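Local coordinates for histidine phosphotransfer protein (Medicago truncatula, PDB 4G78), which probably relays phosphoryl groups, through an active histidine, from cytokinin sensor histidine kinases to response regulators in plant hormone signalling, at residues Glu55-Leu58 / Asn59-Arg63; His80-Lys83 / Gly84-Ala87. All coordinates share one frame; numbering follows the deposited sequence. Where two conformers were deposited one is given.

Contact 1: residues Glu55-Leu58 / Asn59-Arg63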
# COMPACT_ATOMS: atom_id res chain seq x y z
N GLU A 55 -4.48 -8.01 -2.16
CA GLU A 55 -4.15 -9.38 -1.71
C GLU A 55 -4.64 -10.38 -2.73
O GLU A 55 -3.94 -11.38 -3.02
CB GLU A 55 -4.75 -9.60 -0.33
CG GLU A 55 -3.93 -8.79 0.70
CD GLU A 55 -4.58 -8.64 2.03
OE1 GLU A 55 -5.40 -9.47 2.39
OE2 GLU A 55 -4.24 -7.64 2.73
N LYS A 56 -5.79 -10.16 -3.31
CA LYS A 56 -6.27 -11.03 -4.39
C LYS A 56 -5.34 -10.98 -5.55
O LYS A 56 -5.00 -12.06 -6.17
CB LYS A 56 -7.70 -10.66 -4.75
CG LYS A 56 -8.76 -11.16 -3.80
CD LYS A 56 -9.87 -11.91 -4.55
CE LYS A 56 -10.96 -12.30 -3.59
NZ LYS A 56 -10.63 -13.58 -2.86
N LEU A 57 -4.90 -9.80 -5.99
CA LEU A 57 -4.05 -9.64 -7.09
C LEU A 57 -2.71 -10.33 -6.90
O LEU A 57 -2.17 -11.02 -7.76
CB LEU A 57 -3.95 -8.16 -7.49
CG LEU A 57 -3.15 -7.84 -8.70
CD1 LEU A 57 -3.60 -6.49 -9.24
CD2 LEU A 57 -1.67 -7.77 -8.42
N LEU A 58 -2.09 -10.10 -5.72
CA LEU A 58 -0.82 -10.74 -5.42
C LEU A 58 -0.97 -12.25 -5.45
O LEU A 58 -0.02 -12.94 -5.94
CB LEU A 58 -0.32 -10.32 -4.02
CG LEU A 58 0.16 -8.88 -3.96
CD1 LEU A 58 0.71 -8.43 -2.64
CD2 LEU A 58 1.35 -8.72 -4.85
N ASN A 59 -2.05 -12.78 -4.92
CA ASN A 59 -2.25 -14.26 -4.97
C ASN A 59 -2.35 -14.70 -6.43
O ASN A 59 -1.78 -15.74 -6.83
CB ASN A 59 -3.46 -14.63 -4.17
CG ASN A 59 -3.30 -14.54 -2.69
OD1 ASN A 59 -4.38 -14.46 -1.99
ND2 ASN A 59 -1.99 -14.54 -2.29
N ASN A 60 -3.06 -13.92 -7.27
CA ASN A 60 -3.12 -14.26 -8.69
C ASN A 60 -1.82 -14.25 -9.35
O ASN A 60 -1.50 -15.12 -10.20
CB ASN A 60 -4.12 -13.33 -9.41
CG ASN A 60 -5.55 -13.63 -9.07
OD1 ASN A 60 -5.86 -14.78 -8.86
ND2 ASN A 60 -6.53 -12.80 -9.08
N MET A 61 -0.95 -13.28 -9.03
CA MET A 61 0.34 -13.20 -9.62
C MET A 61 1.22 -14.40 -9.20
O MET A 61 1.95 -14.99 -10.01
CB MET A 61 1.14 -11.93 -9.23
CG MET A 61 0.58 -10.71 -9.90
SD MET A 61 1.36 -9.17 -9.46
CE MET A 61 2.62 -9.17 -10.73
N SER A 62 1.16 -14.75 -7.93
CA SER A 62 1.92 -15.90 -7.43
C SER A 62 1.55 -17.15 -8.18
O SER A 62 2.40 -17.93 -8.63
CB SER A 62 1.58 -15.99 -5.94
OG SER A 62 2.44 -17.02 -5.41
N ARG A 63 0.25 -17.41 -8.31
CA ARG A 63 -0.20 -18.57 -9.03
C ARG A 63 0.21 -18.53 -10.47
O ARG A 63 0.64 -19.55 -11.04
CB ARG A 63 -1.71 -18.76 -8.86
CG ARG A 63 -2.18 -19.01 -7.47
CD ARG A 63 -1.66 -20.27 -6.83
NE ARG A 63 -0.35 -20.16 -6.27
CZ ARG A 63 0.05 -19.35 -5.31
NH1 ARG A 63 1.33 -19.27 -4.97
NH2 ARG A 63 -0.84 -18.59 -4.67
O HOH W 1 -6.72 -14.27 -5.82
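L57 and M61 meet one turn apart on helix 41-66, where L57 CD2 lies 3.5 Å from M61 SD. The two side chains run side by side and point the same way. Different first torsions bring this about: CG of L57 stands anti to its own N (chi1 -176°), whereas CG of M61 sits beside its N (chi1 -72°). Each residue also has a second deposited conformer, so this methyl-sulfur contact describes one pairing. Beneath it, M61 N donates to L57 O at 2.9 Å. The same i to i+4 bonding recurs from N59 N to E55 O (3.0 Å) and from S62 N to L58 O (2.9 Å), the evidence for an unbroken alpha-helix here, one of the long helices of the HPt four-helix bundle. On the outward side, K56 O takes two donors, N60 N at 2.9 Å and a water at 2.8 Å. That water also reaches N60 OD1 weakly, whereas N60 ND2 makes a poor angle to K56 O and is not bonded to it. In the next shell, L58 packs on L117, L120 and Y124 of helix 110-145, and M61 rests on L120 as well as on H78 of helix 72-89. The carboxylate of E55 leaves the turn for helix 110-145, where OE2 forms a salt bridge with K128 and a hydrogen bond with Y124.

Contact 2: residues His80-Lys83 / Gly84-Ala87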
# COMPACT_ATOMS: atom_id res chain seq x y z
N HIS A 80 0.57 -3.91 -13.91
CA HIS A 80 0.05 -2.64 -14.30
C HIS A 80 -1.17 -2.27 -13.51
O HIS A 80 -1.36 -1.11 -13.06
CB HIS A 80 -0.27 -2.67 -15.81
CG HIS A 80 -0.80 -1.40 -16.36
ND1 HIS A 80 -2.15 -1.05 -16.67
CD2 HIS A 80 -0.03 -0.31 -16.63
CE1 HIS A 80 -2.11 0.20 -17.07
NE2 HIS A 80 -0.83 0.71 -17.04
N GLN A 81 -2.08 -3.22 -13.29
CA GLN A 81 -3.25 -2.98 -12.47
C GLN A 81 -2.84 -2.60 -11.07
O GLN A 81 -3.38 -1.66 -10.47
CB GLN A 81 -4.22 -4.14 -12.51
CG GLN A 81 -5.37 -4.08 -11.49
CD GLN A 81 -6.40 -3.05 -11.89
OE1 GLN A 81 -6.64 -2.77 -13.08
NE2 GLN A 81 -7.09 -2.50 -10.84
N GLN A 82 -1.92 -3.36 -10.46
CA GLN A 82 -1.47 -3.03 -9.10
C GLN A 82 -0.78 -1.70 -9.06
O GLN A 82 -0.88 -0.98 -8.04
CB GLN A 82 -0.59 -4.15 -8.56
CG GLN A 82 -0.23 -3.98 -7.10
CD GLN A 82 -1.40 -4.02 -6.18
OE1 GLN A 82 -2.35 -4.78 -6.38
NE2 GLN A 82 -1.41 -3.21 -5.11
N LYS A 83 -0.06 -1.31 -10.09
CA LYS A 83 0.59 -0.01 -10.11
C LYS A 83 -0.45 1.09 -9.95
O LYS A 83 -0.28 2.01 -9.15
CB LYS A 83 1.36 0.16 -11.41
CG LYS A 83 2.26 1.38 -11.40
CD LYS A 83 2.75 1.69 -12.80
CE LYS A 83 3.70 0.74 -13.38
NZ LYS A 83 4.38 1.36 -14.57
N GLY A 84 -1.53 1.03 -10.76
CA GLY A 84 -2.53 2.06 -10.71
C GLY A 84 -3.30 2.05 -9.38
O GLY A 84 -3.64 3.11 -8.84
N SER A 85 -3.56 0.88 -8.84
CA SER A 85 -4.23 0.78 -7.57
C SER A 85 -3.36 1.42 -6.47
O SER A 85 -3.84 2.17 -5.61
CB SER A 85 -4.48 -0.69 -7.27
OG SER A 85 -5.04 -0.94 -6.05
N SER A 86 -2.06 1.12 -6.50
CA SER A 86 -1.12 1.67 -5.53
C SER A 86 -1.03 3.17 -5.64
O SER A 86 -0.98 3.89 -4.66
CB SER A 86 0.22 0.99 -5.73
OG SER A 86 0.16 -0.40 -5.56
N ALA A 87 -0.99 3.68 -6.89
CA ALA A 87 -1.00 5.11 -7.11
C ALA A 87 -2.26 5.75 -6.57
O ALA A 87 -2.17 6.92 -6.08
CB ALA A 87 -0.90 5.42 -8.59
O HOH W 2 -4.97 -3.80 -6.30
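Q82 presents two flat groups to S86, its backbone carbonyl and its side-chain carboxamide. S86 OG and S86 N approach Q82 O from opposite faces of the carbonyl plane, OG at 2.8 Å and N at 2.9 Å. The carboxamide folds back over the same turn: NE2 donates to S86 OG at 3.3 Å, with the hydroxyl 28° out of the amide plane and the N-H direction bent to 140°. S86 OG thus gives its proton to Q82 O and receives one from Q82 NE2, a polar pairing that suits two buried side chains; NE2 is also bonded to S54 OG. With chi1 of -59°, the hydroxyl lies beside its own N, within range of the carbonyl a turn back. An alanine in place of S86 would probably cost Q82 O its hydroxyl donor and leave Q82 NE2 with S54 OG but without this second acceptor. At the other end of the amide, a water donates to Q82 OE1 at 2.8 Å and lies 2.9 Å from S85 OG. Main-chain bonds from G84 N to H80 O and from A87 N to K83 O complete the helical turn. CB of H80 points away from G84-A87 and the residue is exposed, as would suit the phosphorylation site predicted there. Inwards, Q82 packs on F50 and L57 of helix 41-66, while S86 touches V94 and K95 of helix 92-99.

Contacts 1 and 2 lie on consecutive helices, 41-66 and 72-89, with centres about 13 Å apart, and L57 is where they touch. Its CD1 lies 3.6 Å from Q82 OE1 and 3.7 Å from Q81 CG, so the leucine of contact 1 packs against two glutamines of contact 2. S54, just ahead of contact 1, adds a polar link between the two helices through its OG to Q82 NE2. The predicted phosphohistidine belongs to contact 2 alone: L57 CD1 stays 11.0 Å from H80 NE2, whereas K83 NZ is 5.8 Å from it. Through L57, contact 1 packs against the histidine-bearing helix, while the H80 imidazole remains exposed, consistent with access for partner proteins.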